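Local coordinates for uncharacterized protein (Enterococcus faecalis, PDB 4OBI) that is of unknown function but binds a zinc ion in a mostly beta, NusG domain II-like part of a probable membrane protein, at residues A[44-49]-A[60-65]; A[18-23]-A[86-91]; A[12-17]-A[26-31]; A[75-80]-A[91-96]. All coordinates share one frame; numbering follows the deposited sequence. Where two conformers were deposited one is given.

Interaction 1 (A[44-49]-A[60-65]); sequences GDYNLI and EANCAD. With ZN (zinc ion), chain C.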
loop_
_atom_site.group_PDB
_atom_site.type_symbol
_atom_site.label_atom_id
_atom_site.label_comp_id
_atom_site.label_asym_id
_atom_site.label_seq_id
_atom_site.Cartn_x
_atom_site.Cartn_y
_atom_site.Cartn_z
ATOM N N GLY A 44 -15.317 3.776 -8.892
ATOM C CA GLY A 44 -14.633 5.053 -8.689
ATOM C C GLY A 44 -13.804 5.123 -7.420
ATOM O O GLY A 44 -12.985 6.020 -7.267
ATOM N N ASP A 45 -14.010 4.182 -6.506
ATOM C CA ASP A 45 -13.185 4.118 -5.306
ATOM C C ASP A 45 -11.741 3.907 -5.721
ATOM O O ASP A 45 -11.465 3.076 -6.582
ATOM C CB ASP A 45 -13.646 2.989 -4.393
ATOM C CG ASP A 45 -14.956 3.305 -3.700
ATOM O OD1 ASP A 45 -15.519 4.407 -3.911
ATOM O OD2 ASP A 45 -15.423 2.447 -2.932
ATOM N N TYR A 46 -10.830 4.691 -5.145
ATOM C CA TYR A 46 -9.426 4.577 -5.494
ATOM C C TYR A 46 -8.495 4.855 -4.329
ATOM O O TYR A 46 -8.859 5.529 -3.358
ATOM C CB TYR A 46 -9.076 5.486 -6.678
ATOM C CG TYR A 46 -8.797 6.925 -6.320
ATOM C CD1 TYR A 46 -9.832 7.834 -6.202
ATOM C CD2 TYR A 46 -7.499 7.377 -6.120
ATOM C CE1 TYR A 46 -9.588 9.161 -5.881
ATOM C CE2 TYR A 46 -7.239 8.699 -5.792
ATOM C CZ TYR A 46 -8.290 9.588 -5.667
ATOM O OH TYR A 46 -8.054 10.913 -5.347
ATOM N N ASN A 47 -7.298 4.289 -4.442
ATOM C CA ASN A 47 -6.201 4.515 -3.528
ATOM C C ASN A 47 -4.950 4.549 -4.366
ATOM O O ASN A 47 -4.721 3.652 -5.187
ATOM C CB ASN A 47 -6.065 3.384 -2.522
ATOM C CG ASN A 47 -7.328 3.151 -1.741
ATOM O OD1 ASN A 47 -8.280 2.580 -2.252
ATOM N ND2 ASN A 47 -7.340 3.585 -0.491
ATOM N N LEU A 48 -4.155 5.589 -4.175
ATOM C CA LEU A 48 -2.915 5.744 -4.914
ATOM C C LEU A 48 -1.746 5.321 -4.038
ATOM O O LEU A 48 -1.459 5.953 -3.025
ATOM C CB LEU A 48 -2.752 7.187 -5.378
ATOM C CG LEU A 48 -1.546 7.450 -6.273
ATOM C CD1 LEU A 48 -1.679 6.703 -7.593
ATOM C CD2 LEU A 48 -1.402 8.944 -6.507
ATOM N N ILE A 49 -1.079 4.242 -4.442
ATOM C CA ILE A 49 0.069 3.717 -3.716
ATOM C C ILE A 49 1.331 4.433 -4.216
ATOM O O ILE A 49 1.490 4.689 -5.422
ATOM C CB ILE A 49 0.192 2.177 -3.880
ATOM C CG1 ILE A 49 -0.861 1.435 -3.035
ATOM C CG2 ILE A 49 1.563 1.680 -3.468
ATOM C CD1 ILE A 49 -2.298 1.735 -3.365
ATOM N N GLU A 60 -2.793 9.100 -1.691
ATOM C CA GLU A 60 -4.024 9.786 -2.006
ATOM C C GLU A 60 -5.131 8.744 -2.084
ATOM O O GLU A 60 -4.878 7.599 -2.472
ATOM C CB GLU A 60 -3.860 10.521 -3.348
ATOM C CG GLU A 60 -5.047 11.356 -3.792
ATOM C CD GLU A 60 -4.846 11.974 -5.170
ATOM O OE1 GLU A 60 -3.724 12.441 -5.464
ATOM O OE2 GLU A 60 -5.821 12.007 -5.955
ATOM N N ALA A 61 -6.349 9.134 -1.710
ATOM C CA ALA A 61 -7.516 8.249 -1.786
ATOM C C ALA A 61 -8.811 9.052 -1.714
ATOM O O ALA A 61 -8.775 10.237 -1.389
ATOM C CB ALA A 61 -7.474 7.229 -0.660
ATOM N N ASN A 62 -9.945 8.415 -2.014
ATOM C CA ASN A 62 -11.261 9.081 -1.916
ATOM C C ASN A 62 -12.250 8.358 -1.008
ATOM O O ASN A 62 -13.461 8.490 -1.166
ATOM C CB ASN A 62 -11.887 9.292 -3.292
ATOM C CG ASN A 62 -12.197 7.989 -4.004
ATOM O OD1 ASN A 62 -11.848 6.900 -3.538
ATOM N ND2 ASN A 62 -12.849 8.098 -5.150
ATOM N N CYS A 63 -11.724 7.600 -0.049
ATOM C CA CYS A 63 -12.543 7.058 1.019
ATOM C C CYS A 63 -12.984 8.198 1.937
ATOM O O CYS A 63 -12.464 9.306 1.862
ATOM C CB CYS A 63 -11.767 6.022 1.812
ATOM S SG CYS A 63 -10.223 6.662 2.480
ATOM N N ALA A 64 -13.944 7.913 2.809
ATOM C CA ALA A 64 -14.566 8.958 3.625
ATOM C C ALA A 64 -13.703 9.494 4.770
ATOM O O ALA A 64 -13.945 10.598 5.240
ATOM C CB ALA A 64 -15.894 8.462 4.170
ATOM N N ASP A 65 -12.714 8.726 5.234
ATOM C CA ASP A 65 -11.914 9.145 6.399
ATOM C C ASP A 65 -10.422 9.336 6.135
ATOM O O ASP A 65 -9.702 9.847 6.996
ATOM C CB ASP A 65 -12.121 8.177 7.567
ATOM C CG ASP A 65 -11.763 6.733 7.220
ATOM O OD1 ASP A 65 -10.990 6.498 6.268
ATOM O OD2 ASP A 65 -12.267 5.820 7.917
HETATM ZN ZN ZN C . -9.167 4.768 3.137
HETATM O O HOH W 1 -14.772 5.958 -1.508
HETATM O O HOH W 2 -9.684 4.615 5.041
#
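The Y46 ring lies with one face against the backbone at the end of strand 55-61, A61 CA 4.0 Å and N62 N 3.9 Å above its plane and offset toward the rim. At its edge, in plane, comes G44 O, and near the plane at the phenol end sits E60 OE2. The hydroxyl closes a hydrogen bond of 2.6 Å from Y46 OH to E60 OE2, on the anti lone pair of that oxygen; the carboxylate is turned 80° to the ring, at the end of a chain that runs extended beyond CG. The amide of N62 flanks the CD1-CE1 side of the ring, raised from its plane, the two planes 56° apart, with N62 CG 3.2 Å from Y46 CD1. N62 CG stands between its own backbone N and carbonyl carbon (chi1 64°), which turns the amide back to grip the opposite backbone twice: Y46 N donates to N62 OD1 at 2.9 Å, and N62 ND2 donates to G44 O from above the carbonyl plane. These bonds close the open end of a beta hairpin, strands 46-52 and 55-61, in the three-stranded antiparallel sheet. In the hairpin L48 N gives an almost straight bond to E60 O (2.7 Å), while N47 and A61 form a non-hydrogen-bonded pair whose side chains, N47 ND2 and A61 CB, meet at 3.7 Å. N47 OD1 is hydrogen-bonded to H87 ND1, and N47 ND2 to OD2 of the zinc ligand D68. Just past the strand, C63 SG binds zinc at 2.3 Å. D68, C84 and a water complete the site, and the same water donates to D65 OD1.

Interaction 2 (A[18-23]-A[86-91]); sequences VDNKVI and PHNLFI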
loop_
_atom_site.group_PDB
_atom_site.type_symbol
_atom_site.label_atom_id
_atom_site.label_comp_id
_atom_site.label_asym_id
_atom_site.label_seq_id
_atom_site.Cartn_x
_atom_site.Cartn_y
_atom_site.Cartn_z
ATOM N N VAL A 18 -6.722 -6.357 -2.132
ATOM C CA VAL A 18 -8.009 -5.669 -2.222
ATOM C C VAL A 18 -9.099 -6.709 -2.430
ATOM O O VAL A 18 -8.952 -7.611 -3.260
ATOM C CB VAL A 18 -8.072 -4.671 -3.400
ATOM C CG1 VAL A 18 -9.381 -3.881 -3.363
ATOM C CG2 VAL A 18 -6.880 -3.739 -3.374
ATOM N N ASP A 19 -10.187 -6.584 -1.675
ATOM C CA ASP A 19 -11.290 -7.529 -1.746
ATOM C C ASP A 19 -10.776 -8.962 -1.671
ATOM O O ASP A 19 -11.228 -9.841 -2.418
ATOM C CB ASP A 19 -12.107 -7.319 -3.027
ATOM C CG ASP A 19 -12.778 -5.952 -3.081
ATOM O OD1 ASP A 19 -13.165 -5.431 -2.012
ATOM O OD2 ASP A 19 -12.932 -5.406 -4.197
ATOM N N ASN A 20 -9.806 -9.170 -0.774
ATOM C CA ASN A 20 -9.280 -10.495 -0.441
ATOM C C ASN A 20 -8.455 -11.142 -1.546
ATOM O O ASN A 20 -8.202 -12.345 -1.507
ATOM C CB ASN A 20 -10.409 -11.429 -0.008
ATOM C CG ASN A 20 -11.189 -10.882 1.159
ATOM O OD1 ASN A 20 -12.331 -10.416 1.009
ATOM N ND2 ASN A 20 -10.574 -10.912 2.336
ATOM N N LYS A 21 -8.045 -10.335 -2.522
ATOM C CA LYS A 21 -7.170 -10.787 -3.589
ATOM C C LYS A 21 -5.869 -10.002 -3.516
ATOM O O LYS A 21 -5.877 -8.766 -3.441
ATOM C CB LYS A 21 -7.836 -10.579 -4.948
ATOM C CG LYS A 21 -9.150 -11.322 -5.089
ATOM C CD LYS A 21 -9.657 -11.299 -6.519
ATOM C CE LYS A 21 -8.942 -12.324 -7.382
ATOM N NZ LYS A 21 -9.751 -12.695 -8.577
ATOM N N VAL A 22 -4.753 -10.719 -3.514
ATOM C CA VAL A 22 -3.454 -10.070 -3.556
ATOM C C VAL A 22 -3.204 -9.675 -5.002
ATOM O O VAL A 22 -3.073 -10.540 -5.869
ATOM C CB VAL A 22 -2.330 -10.986 -3.035
ATOM C CG1 VAL A 22 -0.989 -10.295 -3.179
ATOM C CG2 VAL A 22 -2.593 -11.368 -1.582
ATOM N N ILE A 23 -3.165 -8.370 -5.263
ATOM C CA ILE A 23 -3.097 -7.869 -6.639
ATOM C C ILE A 23 -1.691 -7.448 -7.063
ATOM O O ILE A 23 -1.387 -7.460 -8.249
ATOM C CB ILE A 23 -4.098 -6.717 -6.898
ATOM C CG1 ILE A 23 -3.778 -5.486 -6.066
ATOM C CG2 ILE A 23 -5.536 -7.172 -6.624
ATOM C CD1 ILE A 23 -4.600 -4.276 -6.465
ATOM N N PRO A 86 -12.900 1.078 4.201
ATOM C CA PRO A 86 -14.000 1.342 3.261
ATOM C C PRO A 86 -13.797 0.727 1.868
ATOM O O PRO A 86 -14.777 0.353 1.228
ATOM C CB PRO A 86 -14.034 2.878 3.179
ATOM C CG PRO A 86 -13.419 3.332 4.453
ATOM C CD PRO A 86 -12.339 2.333 4.731
ATOM N N HIS A 87 -12.546 0.613 1.418
ATOM C CA HIS A 87 -12.251 0.011 0.112
ATOM C C HIS A 87 -11.795 -1.450 0.215
ATOM O O HIS A 87 -11.469 -2.077 -0.795
ATOM C CB HIS A 87 -11.198 0.835 -0.622
ATOM C CG HIS A 87 -11.649 2.222 -0.968
ATOM N ND1 HIS A 87 -10.802 3.157 -1.518
ATOM C CD2 HIS A 87 -12.848 2.835 -0.827
ATOM C CE1 HIS A 87 -11.461 4.287 -1.707
ATOM N NE2 HIS A 87 -12.707 4.116 -1.300
ATOM N N ASN A 88 -11.785 -1.987 1.435
ATOM C CA ASN A 88 -11.333 -3.353 1.700
ATOM C C ASN A 88 -9.923 -3.614 1.142
ATOM O O ASN A 88 -9.666 -4.641 0.500
ATOM C CB ASN A 88 -12.334 -4.358 1.133
ATOM C CG ASN A 88 -12.303 -5.686 1.862
ATOM O OD1 ASN A 88 -11.724 -5.802 2.943
ATOM N ND2 ASN A 88 -12.946 -6.693 1.285
ATOM N N LEU A 89 -9.034 -2.660 1.394
ATOM C CA LEU A 89 -7.682 -2.651 0.854
ATOM C C LEU A 89 -6.654 -2.626 1.987
ATOM O O LEU A 89 -6.819 -1.884 2.961
ATOM C CB LEU A 89 -7.497 -1.439 -0.048
ATOM C CG LEU A 89 -6.092 -1.152 -0.613
ATOM C CD1 LEU A 89 -6.213 -0.476 -1.971
ATOM C CD2 LEU A 89 -5.206 -0.314 0.303
ATOM N N PHE A 90 -5.590 -3.421 1.843
ATOM C CA PHE A 90 -4.574 -3.583 2.879
ATOM C C PHE A 90 -3.188 -3.647 2.250
ATOM O O PHE A 90 -3.017 -4.223 1.176
ATOM C CB PHE A 90 -4.822 -4.865 3.689
ATOM C CG PHE A 90 -6.151 -4.884 4.376
ATOM C CD1 PHE A 90 -7.278 -5.333 3.712
ATOM C CD2 PHE A 90 -6.282 -4.408 5.675
ATOM C CE1 PHE A 90 -8.510 -5.314 4.328
ATOM C CE2 PHE A 90 -7.515 -4.389 6.297
ATOM C CZ PHE A 90 -8.631 -4.852 5.623
ATOM N N ILE A 91 -2.219 -3.028 2.906
ATOM C CA ILE A 91 -0.824 -3.159 2.521
ATOM C C ILE A 91 -0.036 -3.617 3.738
ATOM O O ILE A 91 -0.038 -2.943 4.769
ATOM C CB ILE A 91 -0.219 -1.837 2.034
ATOM C CG1 ILE A 91 -0.985 -1.296 0.821
ATOM C CG2 ILE A 91 1.260 -2.030 1.716
ATOM C CD1 ILE A 91 -0.631 0.137 0.482
HETATM O O HOH W 3 -8.833 -7.334 1.254
HETATM O O HOH W 4 -13.957 -8.875 2.910
#
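V18 and L89 face each other as an antiparallel non-hydrogen-bonded pair at the start of strand 89-95, where the type I' turn V18-K21 of the hairpin 12-18/21-28 meets a G1 beta bulge formed by N88 and L89 opposite C84. Apolar contact is confined to this pair: V18 CG2 rests on L89 CD1 at 3.6 Å and also touches L89 CG. With V18 CG1 anti to the backbone N (chi1 -174°), CG2 is left to meet the leucine, while CG1 lies by the carbonyl oxygens of H87 and N88. Y39 of strand 34-40 packs against both V18 and L89.

Among the hydrogen bonds, one joins the two backbones directly, D19 N to N88 O at 3.0 Å. The same oxygen receives a CA-H...O contact from V18 CA (3.3 Å) and a bond from a water that in turn accepts from N20 N, so three donors converge on N88 O as the chain turns. Two bonds inside the turn, V18 N to K21 O and K21 N to V18 O, close it.

The polar side chains touch without a direct bond. D19 OD1 comes to 3.4 Å from N88 CB and 3.5 Å from N88 ND2, the carboxylate and amide planes 54° apart. The amides of N20 and N88 are turned 80° to each other. Between them a second water donates to N20 OD1 and accepts from N88 ND2, each at 2.9 Å.

Interaction 3 (A[12-17]-A[26-31]); sequences YQAVLK and FDLKKD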
loop_
_atom_site.group_PDB
_atom_site.type_symbol
_atom_site.label_atom_id
_atom_site.label_comp_id
_atom_site.label_asym_id
_atom_site.label_seq_id
_atom_site.Cartn_x
_atom_site.Cartn_y
_atom_site.Cartn_z
ATOM N N TYR A 12 12.745 -6.627 2.078
ATOM C CA TYR A 12 11.334 -6.832 2.361
ATOM C C TYR A 12 10.496 -6.610 1.115
ATOM O O TYR A 12 10.982 -6.122 0.097
ATOM C CB TYR A 12 10.881 -5.910 3.491
ATOM C CG TYR A 12 11.716 -6.058 4.746
ATOM C CD1 TYR A 12 11.764 -7.268 5.434
ATOM C CD2 TYR A 12 12.456 -4.994 5.241
ATOM C CE1 TYR A 12 12.531 -7.414 6.579
ATOM C CE2 TYR A 12 13.230 -5.126 6.382
ATOM C CZ TYR A 12 13.261 -6.337 7.050
ATOM O OH TYR A 12 14.036 -6.468 8.187
ATOM N N GLN A 13 9.236 -7.001 1.208
ATOM C CA GLN A 13 8.292 -6.807 0.127
ATOM C C GLN A 13 6.963 -6.356 0.707
ATOM O O GLN A 13 6.587 -6.782 1.803
ATOM C CB GLN A 13 8.145 -8.103 -0.678
ATOM C CG GLN A 13 7.582 -9.283 0.110
ATOM C CD GLN A 13 7.876 -10.626 -0.537
ATOM O OE1 GLN A 13 8.813 -10.763 -1.334
ATOM N NE2 GLN A 13 7.097 -11.633 -0.176
ATOM N N ALA A 14 6.269 -5.478 -0.017
ATOM C CA ALA A 14 4.947 -5.000 0.378
ATOM C C ALA A 14 3.881 -5.729 -0.420
ATOM O O ALA A 14 3.990 -5.852 -1.639
ATOM C CB ALA A 14 4.826 -3.502 0.155
ATOM N N VAL A 15 2.856 -6.209 0.272
ATOM C CA VAL A 15 1.780 -6.975 -0.335
ATOM C C VAL A 15 0.496 -6.146 -0.310
ATOM O O VAL A 15 0.005 -5.767 0.757
ATOM C CB VAL A 15 1.560 -8.292 0.448
ATOM C CG1 VAL A 15 0.422 -9.111 -0.150
ATOM C CG2 VAL A 15 2.866 -9.084 0.507
ATOM N N LEU A 16 -0.046 -5.883 -1.495
ATOM C CA LEU A 16 -1.274 -5.122 -1.657
ATOM C C LEU A 16 -2.423 -6.076 -1.937
ATOM O O LEU A 16 -2.390 -6.823 -2.910
ATOM C CB LEU A 16 -1.125 -4.131 -2.815
ATOM C CG LEU A 16 -2.378 -3.372 -3.264
ATOM C CD1 LEU A 16 -2.916 -2.514 -2.135
ATOM C CD2 LEU A 16 -2.068 -2.524 -4.486
ATOM N N LYS A 17 -3.432 -6.041 -1.069
ATOM C CA LYS A 17 -4.578 -6.922 -1.157
ATOM C C LYS A 17 -5.824 -6.057 -1.194
ATOM O O LYS A 17 -5.948 -5.113 -0.402
ATOM C CB LYS A 17 -4.622 -7.834 0.067
ATOM C CG LYS A 17 -5.812 -8.773 0.108
ATOM C CD LYS A 17 -5.657 -9.830 1.192
ATOM C CE LYS A 17 -5.809 -9.247 2.585
ATOM N NZ LYS A 17 -5.667 -10.295 3.640
ATOM N N PHE A 26 5.226 -5.487 -4.119
ATOM C CA PHE A 26 6.253 -4.489 -4.430
ATOM C C PHE A 26 7.539 -4.827 -3.684
ATOM O O PHE A 26 7.529 -5.021 -2.466
ATOM C CB PHE A 26 5.816 -3.081 -3.998
ATOM C CG PHE A 26 4.475 -2.643 -4.533
ATOM C CD1 PHE A 26 4.376 -1.958 -5.740
ATOM C CD2 PHE A 26 3.317 -2.871 -3.812
ATOM C CE1 PHE A 26 3.149 -1.536 -6.227
ATOM C CE2 PHE A 26 2.088 -2.450 -4.292
ATOM C CZ PHE A 26 2.001 -1.783 -5.497
ATOM N N ASP A 27 8.646 -4.870 -4.414
ATOM C CA ASP A 27 9.941 -5.083 -3.791
ATOM C C ASP A 27 10.358 -3.779 -3.122
ATOM O O ASP A 27 10.233 -2.702 -3.699
ATOM C CB ASP A 27 10.966 -5.547 -4.819
ATOM C CG ASP A 27 10.658 -6.933 -5.358
ATOM O OD1 ASP A 27 10.286 -7.816 -4.551
ATOM O OD2 ASP A 27 10.783 -7.138 -6.585
ATOM N N LEU A 28 10.808 -3.875 -1.877
ATOM C CA LEU A 28 11.208 -2.695 -1.123
ATOM C C LEU A 28 12.730 -2.660 -1.046
ATOM O O LEU A 28 13.323 -3.274 -0.170
ATOM C CB LEU A 28 10.574 -2.711 0.271
ATOM C CG LEU A 28 9.045 -2.592 0.311
ATOM C CD1 LEU A 28 8.551 -2.574 1.756
ATOM C CD2 LEU A 28 8.554 -1.360 -0.435
ATOM N N LYS A 29 13.348 -1.964 -1.996
ATOM C CA LYS A 29 14.803 -1.891 -2.101
ATOM C C LYS A 29 15.293 -0.503 -1.695
ATOM O O LYS A 29 14.796 0.500 -2.200
ATOM C CB LYS A 29 15.238 -2.203 -3.533
ATOM N N LYS A 30 16.269 -0.450 -0.791
ATOM C CA LYS A 30 16.787 0.818 -0.259
ATOM C C LYS A 30 17.239 1.799 -1.345
ATOM O O LYS A 30 16.977 2.995 -1.249
ATOM C CB LYS A 30 17.944 0.562 0.709
ATOM C CG LYS A 30 18.599 1.835 1.226
ATOM C CD LYS A 30 19.519 1.571 2.406
ATOM C CE LYS A 30 20.300 2.822 2.787
ATOM N NZ LYS A 30 19.414 3.963 3.158
ATOM N N ASP A 31 17.917 1.299 -2.372
ATOM C CA ASP A 31 18.337 2.149 -3.490
ATOM C C ASP A 31 17.378 2.020 -4.678
ATOM O O ASP A 31 17.763 2.251 -5.825
ATOM C CB ASP A 31 19.763 1.794 -3.921
HETATM O O HOH W 5 13.378 -3.562 2.325
HETATM O O HOH W 6 8.996 -10.460 -4.753
#
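L28 reaches across to Y12 and A14 in the antiparallel hairpin of strands 12-18 and 21-28, one edge of the four-stranded sheet. Its CB sits 3.4 Å from Y12 O, the carbonyl that also accepts from L28 N. CG of L28, placed beside the backbone N (chi1 -66°), lies 4.0 Å from both A14 N and Y12 O. At the tip L28 CD1 lies over A14, by its N and CB (4.2 Å to A14 CB), with Y12 CB slightly farther off.

F26 fills the same face two residues earlier. Its CB packs beside A14 CB, and the ring extends along strand 12-18 until F26 CE2 meets L16 CB at 3.9 Å; the leucine comes at the ring edge, near its plane. Y35 of strand 34-40 also touches F26, tying this face to the second sheet.

On the other face Q13 and D27 are a non-hydrogen-bonded pair, and Q13 NE2 is hydrogen-bonded to E94 OE2 of strand 89-95. A14 and F26 are a hydrogen-bonded pair with two matching bonds, A14 N to F26 O and F26 N to A14 O, both 2.8 Å and both in the carbonyl plane. F26 O also takes a CA-H...O contact from Q13 CA, the two atoms 3.2 Å apart.

Interaction 4 (A[75-80]-A[91-96]); sequences SKPGET and ITVEAS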
loop_
_atom_site.group_PDB
_atom_site.type_symbol
_atom_site.label_atom_id
_atom_site.label_comp_id
_atom_site.label_asym_id
_atom_site.label_seq_id
_atom_site.Cartn_x
_atom_site.Cartn_y
_atom_site.Cartn_z
ATOM N N SER A 75 7.579 0.414 6.365
ATOM C CA SER A 75 8.728 -0.228 5.741
ATOM C C SER A 75 9.165 -1.551 6.375
ATOM O O SER A 75 9.980 -2.251 5.786
ATOM C CB SER A 75 9.911 0.751 5.744
ATOM O OG SER A 75 10.385 0.997 7.067
ATOM N N LYS A 76 8.647 -1.888 7.562
ATOM C CA LYS A 76 9.119 -3.054 8.321
ATOM C C LYS A 76 8.003 -4.072 8.504
ATOM O O LYS A 76 6.838 -3.686 8.612
ATOM C CB LYS A 76 9.641 -2.638 9.700
ATOM C CG LYS A 76 10.722 -1.565 9.680
ATOM C CD LYS A 76 11.970 -2.023 8.958
ATOM C CE LYS A 76 13.024 -0.934 8.979
ATOM N NZ LYS A 76 14.292 -1.384 8.352
ATOM N N PRO A 77 8.356 -5.373 8.546
ATOM C CA PRO A 77 7.327 -6.421 8.634
ATOM C C PRO A 77 6.393 -6.342 9.839
ATOM O O PRO A 77 5.205 -6.660 9.718
ATOM C CB PRO A 77 8.131 -7.718 8.670
ATOM C CG PRO A 77 9.426 -7.387 8.026
ATOM C CD PRO A 77 9.701 -5.941 8.331
ATOM N N GLY A 78 6.904 -5.924 10.983
ATOM C CA GLY A 78 6.092 -5.886 12.200
ATOM C C GLY A 78 5.081 -4.755 12.279
ATOM O O GLY A 78 4.230 -4.745 13.174
ATOM N N GLU A 79 5.175 -3.777 11.376
ATOM C CA GLU A 79 4.337 -2.581 11.477
ATOM C C GLU A 79 2.886 -2.915 11.192
ATOM O O GLU A 79 2.598 -3.738 10.332
ATOM C CB GLU A 79 4.795 -1.504 10.506
ATOM C CG GLU A 79 6.196 -1.020 10.801
ATOM C CD GLU A 79 6.540 0.267 10.092
ATOM O OE1 GLU A 79 6.039 1.328 10.526
ATOM O OE2 GLU A 79 7.354 0.216 9.140
ATOM N N THR A 80 1.984 -2.270 11.924
ATOM C CA THR A 80 0.548 -2.383 11.656
ATOM C C THR A 80 0.308 -2.127 10.168
ATOM O O THR A 80 0.792 -1.126 9.631
ATOM C CB THR A 80 -0.265 -1.370 12.490
ATOM O OG1 THR A 80 0.035 -1.538 13.882
ATOM C CG2 THR A 80 -1.759 -1.579 12.280
ATOM N N ILE A 91 -2.219 -3.028 2.906
ATOM C CA ILE A 91 -0.824 -3.159 2.521
ATOM C C ILE A 91 -0.036 -3.617 3.738
ATOM O O ILE A 91 -0.038 -2.943 4.769
ATOM C CB ILE A 91 -0.219 -1.837 2.034
ATOM C CG1 ILE A 91 -0.985 -1.296 0.821
ATOM C CG2 ILE A 91 1.260 -2.030 1.716
ATOM C CD1 ILE A 91 -0.631 0.137 0.482
ATOM N N THR A 92 0.612 -4.773 3.610
ATOM C CA THR A 92 1.476 -5.278 4.676
ATOM C C THR A 92 2.879 -5.487 4.134
ATOM O O THR A 92 3.080 -5.731 2.944
ATOM C CB THR A 92 0.936 -6.580 5.318
ATOM O OG1 THR A 92 1.611 -6.828 6.559
ATOM C CG2 THR A 92 1.124 -7.781 4.407
ATOM N N VAL A 93 3.865 -5.340 5.010
ATOM C CA VAL A 93 5.252 -5.596 4.654
ATOM C C VAL A 93 5.633 -6.960 5.231
ATOM O O VAL A 93 5.183 -7.331 6.326
ATOM C CB VAL A 93 6.185 -4.485 5.196
ATOM C CG1 VAL A 93 7.649 -4.866 5.033
ATOM C CG2 VAL A 93 5.893 -3.169 4.493
ATOM N N GLU A 94 6.433 -7.716 4.485
ATOM C CA GLU A 94 6.861 -9.048 4.920
ATOM C C GLU A 94 8.247 -9.372 4.370
ATOM O O GLU A 94 8.698 -8.738 3.424
ATOM C CB GLU A 94 5.839 -10.108 4.490
ATOM C CG GLU A 94 5.721 -10.294 2.982
ATOM C CD GLU A 94 4.608 -11.255 2.570
ATOM O OE1 GLU A 94 3.658 -11.501 3.355
ATOM O OE2 GLU A 94 4.687 -11.768 1.433
ATOM N N ALA A 95 8.918 -10.356 4.967
ATOM C CA ALA A 95 10.234 -10.772 4.489
ATOM C C ALA A 95 10.105 -11.511 3.162
ATOM O O ALA A 95 9.052 -12.065 2.849
ATOM C CB ALA A 95 10.930 -11.647 5.520
ATOM N N SER A 96 11.188 -11.525 2.390
ATOM C CA SER A 96 11.221 -12.239 1.109
ATOM C C SER A 96 11.158 -13.772 1.269
ATOM O O SER A 96 11.261 -14.503 0.286
ATOM C CB SER A 96 12.460 -11.818 0.310
ATOM O OG SER A 96 12.417 -10.424 0.037
HETATM O O HOH W 7 3.770 -4.576 7.888
#
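A chi1 of 170° swings V93 CG1 to S75 O (3.6 Å) and K76 C, while the backbone itself points V93 CB at the loop 75-80, 3.6 Å from K76 O. On the loop side E79, with CG beside its backbone N (chi1 -63°), folds its carboxylate back so that OE2 accepts twice: S75 N (2.8 Å) comes from the syn side, 35° out of the carboxylate plane, and K76 N meets the anti lone pair. Two backbone N-H groups thus fix this one oxygen. The K76-E79 segment is a type I beta turn, closed by a bond from E79 N to K76 O, in the loop between helix 67-71 and strand 82-84; it is laid against strand 89-95 without a direct hydrogen bond between the two segments. P77 rides over the strand: its CD meets V93 CG1 at 4.0 Å, its CB passes E94 CA, and its CA makes a CA-H...O contact with V93 O at 3.3 Å. Y12 of the adjoining strand 12-18 touches both P77 and V93. A water under the turn accepts from V93 N at 3.0 Å and lies 2.8 Å from E79 O.

How the interactions relate
Strand 12-18 ties interactions 2, 3 and 4 into one sheet, its backbone bonded to strand 89-95 at F90 N-K17 O (2.8 Å) and V15 N-T92 O (2.7 Å). Interactions 3 and 4 lie closest, centres 8 Å apart, with Y12 CE1 against P77 CG. Interaction 1 belongs to the other sheet and reaches interaction 2 through H87, whose ND1 probably hydrogen-bonds N47 OD1 (2.7 Å); the nearest atom of the H87 side chain is about 5 Å from the zinc. Farther along, I49 packs on F26 of interaction 3 and I91 of interaction 4. The zinc site lies at the interaction 1 end, with interaction 4 away from it.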